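Local coordinates for protein 4-oxalocrotonate decarboxylase NahK (Pseudomonas putida, PDB 5D2G) that catalyses the decarboxylation of (3E)-2-oxohex-3-enedioate to 2-oxopent-4-enoate in the bacterial breakdown of aromatic hydrocarbons, and binds a metal ion, at residues P125-E130 and V160-S165. The protein carries 1 engineered substitution. Sequence-based numbering, arbitrary orientation.
Sequences PKIEAE and VEVIDS. With MG (magnesium ion), chain B.
E128, E130 and E161 converge on one magnesium ion, each giving it a single carboxylate oxygen: E128 OE2 lies 2.0 Å from the metal, E130 OE1 and E161 OE1 each 1.9 Å. Three waters bring the ligands to six. The oxygens E128 OE2 and E161 OE1 sit 2.8 Å apart, a closeness of two acceptors that the shared cation accounts for. E128 and E161 run side by side with carboxylate planes 29° apart, whereas that of E130 is turned 72° from E161. Two of the outer oxygens have further partners: E130 OE2 accepts from a metal-bound water and from G254 N, and E161 OE2 forms a salt bridge with K83, a 2-oxoglutarate-binding residue.

K126/I163 and E128/E161 are hydrogen-bonded antiparallel pairs, the strand axes at 154° and I163 N 2.7 Å from K126 O; this register sets E128 and E161 on one face.

With CG2 anti to its carbonyl carbon, I163 lays that methyl 3.4 Å from E128 OE2; an alanine here would probably open a gap beside this oxygen and strip the methyl cover from that side of the carboxylate.

Apolar contacts fill the opposite face, where I127 CB meets V160 CG1 at 3.7 Å and I127 CG2 touches V162 CG2; P125 CB reaches V162 CG1 at the end of the pairing.

Strands 126-135 and 153-163 thus carry the metal site of the FAH-type fold on one face, while I127, A129, V160 and V162 pack against strands 267-272 and 276-282 of the second sheet; 184-189 pairs with 153-163 along its other edge.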
ATOM      1  N   PRO A 125      -0.409  12.067   7.597  1.00 13.68           N
ATOM      2  CA  PRO A 125       0.336  11.193   6.682  1.00 14.44           C
ATOM      3  C   PRO A 125       1.666  10.704   7.257  1.00 12.42           C
ATOM      4  O   PRO A 125       2.294  11.352   8.108  1.00  9.81           O
ATOM      5  CB  PRO A 125       0.589  12.089   5.470  1.00  8.48           C
ATOM      6  CG  PRO A 125       0.647  13.512   6.070  1.00  9.07           C
ATOM      7  CD  PRO A 125      -0.346  13.493   7.213  1.00 10.32           C
ATOM      8  N   LYS A 126       2.068   9.534   6.780  1.00 10.50           N
ATOM      9  CA  LYS A 126       3.353   8.950   7.098  1.00 12.87           C
ATOM     10  C   LYS A 126       3.896   8.415   5.798  1.00 12.18           C
ATOM     11  O   LYS A 126       3.130   8.106   4.877  1.00  8.84           O
ATOM     12  CB  LYS A 126       3.179   7.782   8.070  1.00 12.08           C
ATOM     13  CG  LYS A 126       2.590   8.181   9.413  1.00 14.67           C
ATOM     14  CD  LYS A 126       2.559   6.986  10.370  1.00 17.89           C
ATOM     15  CE  LYS A 126       1.985   7.378  11.725  1.00 24.66           C
ATOM     16  NZ  LYS A 126       2.160   6.300  12.739  1.00 28.39           N
ATOM     17  N   ILE A 127       5.211   8.293   5.710  1.00 11.91           N
ATOM     18  CA  ILE A 127       5.804   7.736   4.503  1.00  9.26           C
ATOM     19  C   ILE A 127       6.518   6.443   4.863  1.00 11.94           C
ATOM     20  O   ILE A 127       6.916   6.239   6.012  1.00 11.54           O
ATOM     21  CB  ILE A 127       6.783   8.725   3.835  1.00  9.75           C
ATOM     22  CG1 ILE A 127       7.870   9.161   4.813  1.00 10.72           C
ATOM     23  CG2 ILE A 127       6.033   9.964   3.338  1.00  9.51           C
ATOM     24  CD1 ILE A 127       9.106   9.689   4.111  1.00 18.06           C
ATOM     25  N   GLU A 128       6.662   5.565   3.881  1.00  9.24           N
ATOM     26  CA  GLU A 128       7.401   4.339   4.078  1.00 12.90           C
ATOM     27  C   GLU A 128       8.087   4.043   2.746  1.00 11.47           C
ATOM     28  O   GLU A 128       7.499   4.271   1.678  1.00 10.62           O
ATOM     29  CB  GLU A 128       6.452   3.203   4.496  1.00 14.96           C
ATOM     30  CG  GLU A 128       5.276   2.998   3.576  1.00 17.64           C
ATOM     31  CD  GLU A 128       4.271   1.947   4.079  1.00 18.85           C
ATOM     32  OE1 GLU A 128       4.495   1.307   5.138  1.00 22.45           O
ATOM     33  OE2 GLU A 128       3.246   1.771   3.394  1.00 15.35           O
ATOM     34  N   ALA A 129       9.337   3.587   2.806  1.00 12.10           N
ATOM     35  CA  ALA A 129      10.091   3.262   1.594  1.00 12.59           C
ATOM     36  C   ALA A 129       9.715   1.868   1.114  1.00 13.46           C
ATOM     37  O   ALA A 129       9.649   0.928   1.911  1.00 10.29           O
ATOM     38  CB  ALA A 129      11.550   3.323   1.861  1.00 12.64           C
ATOM     39  N   GLU A 130       9.475   1.733  -0.187  1.00  9.89           N
ATOM     40  CA  GLU A 130       9.084   0.451  -0.749  1.00  9.58           C
ATOM     41  C   GLU A 130       9.753   0.199  -2.086  1.00 12.14           C
ATOM     42  O   GLU A 130      10.357   1.100  -2.694  1.00 11.38           O
ATOM     43  CB  GLU A 130       7.560   0.365  -0.926  1.00  8.69           C
ATOM     44  CG  GLU A 130       6.756   0.887   0.276  1.00 11.25           C
ATOM     45  CD  GLU A 130       5.316   0.428   0.289  1.00 10.86           C
ATOM     46  OE1 GLU A 130       4.541   1.017   1.073  1.00  8.18           O
ATOM     47  OE2 GLU A 130       4.959  -0.522  -0.450  1.00 12.32           O
ATOM     48  N   VAL A 160       8.066   5.448  -2.695  1.00 12.44           N
ATOM     49  CA  VAL A 160       7.724   5.781  -1.326  1.00  9.18           C
ATOM     50  C   VAL A 160       6.215   5.900  -1.263  1.00  9.08           C
ATOM     51  O   VAL A 160       5.626   6.593  -2.095  1.00 12.71           O
ATOM     52  CB  VAL A 160       8.363   7.121  -0.922  1.00  9.77           C
ATOM     53  CG1 VAL A 160       7.788   7.618   0.398  1.00  9.57           C
ATOM     54  CG2 VAL A 160       9.881   6.979  -0.864  1.00 10.71           C
ATOM     55  N   GLU A 161       5.578   5.215  -0.311  1.00  8.00           N
ATOM     56  CA  GLU A 161       4.144   5.403  -0.139  1.00 10.47           C
ATOM     57  C   GLU A 161       3.902   6.473   0.900  1.00  8.70           C
ATOM     58  O   GLU A 161       4.614   6.550   1.899  1.00 10.28           O
ATOM     59  CB  GLU A 161       3.427   4.127   0.308  1.00  9.29           C
ATOM     60  CG  GLU A 161       1.916   4.245   0.085  1.00  8.31           C
ATOM     61  CD  GLU A 161       1.134   2.992   0.419  1.00 10.36           C
ATOM     62  OE1 GLU A 161       1.694   2.055   1.034  1.00 11.22           O
ATOM     63  OE2 GLU A 161      -0.061   2.958   0.055  1.00  7.13           O
ATOM     64  N   VAL A 162       2.896   7.306   0.667  1.00  8.96           N
ATOM     65  CA  VAL A 162       2.402   8.143   1.739  1.00 10.22           C
ATOM     66  C   VAL A 162       1.138   7.447   2.182  1.00  9.40           C
ATOM     67  O   VAL A 162       0.198   7.287   1.380  1.00  8.11           O
ATOM     68  CB  VAL A 162       2.040   9.545   1.267  1.00 11.62           C
ATOM     69  CG1 VAL A 162       1.593  10.374   2.465  1.00  7.67           C
ATOM     70  CG2 VAL A 162       3.240  10.202   0.571  1.00  9.26           C
ATOM     71  N   ILE A 163       1.113   6.993   3.429  1.00  8.34           N
ATOM     72  CA  ILE A 163      -0.094   6.346   3.931  1.00  8.81           C
ATOM     73  C   ILE A 163      -0.759   7.310   4.889  1.00  7.67           C
ATOM     74  O   ILE A 163      -0.101   8.152   5.489  1.00 10.01           O
ATOM     75  CB  ILE A 163       0.185   5.005   4.632  1.00  7.00           C
ATOM     76  CG1 ILE A 163       1.177   5.184   5.781  1.00  7.65           C
ATOM     77  CG2 ILE A 163       0.703   3.962   3.639  1.00  8.57           C
ATOM     78  CD1 ILE A 163       1.458   3.865   6.537  1.00  7.98           C
ATOM     79  N   ASP A 164      -2.076   7.199   5.013  1.00  6.92           N
ATOM     80  CA  ASP A 164      -2.804   8.139   5.836  1.00  8.66           C
ATOM     81  C   ASP A 164      -4.070   7.437   6.240  1.00 10.57           C
ATOM     82  O   ASP A 164      -5.050   7.440   5.502  1.00 13.62           O
ATOM     83  CB  ASP A 164      -3.099   9.394   5.009  1.00  7.13           C
ATOM     84  CG  ASP A 164      -3.674  10.519   5.821  1.00  7.82           C
ATOM     85  OD1 ASP A 164      -3.455  10.564   7.052  1.00  9.17           O
ATOM     86  OD2 ASP A 164      -4.348  11.374   5.199  1.00  7.51           O
ATOM     87  N   SER A 165      -4.043   6.796   7.403  1.00  7.63           N
ATOM     88  CA  SER A 165      -5.249   6.171   7.902  1.00  8.50           C
ATOM     89  C   SER A 165      -6.284   7.252   8.096  1.00 11.95           C
ATOM     90  O   SER A 165      -5.988   8.310   8.658  1.00  9.67           O
ATOM     91  CB  SER A 165      -5.001   5.496   9.243  1.00 10.84           C
ATOM     92  OG  SER A 165      -6.203   4.867   9.662  1.00  8.75           O
TER
HETATM   93 MG    MG B 301       2.811   0.692   1.819  1.00  9.15          MG
HETATM   94  O   HOH W   1       2.402  -0.656   0.358  1.00  6.22           O
HETATM   95  O   HOH W   2       1.373  -0.065   2.837  1.00 17.86           O
HETATM   96  O   HOH W   3       3.527  -0.852   3.105  1.00 14.31           O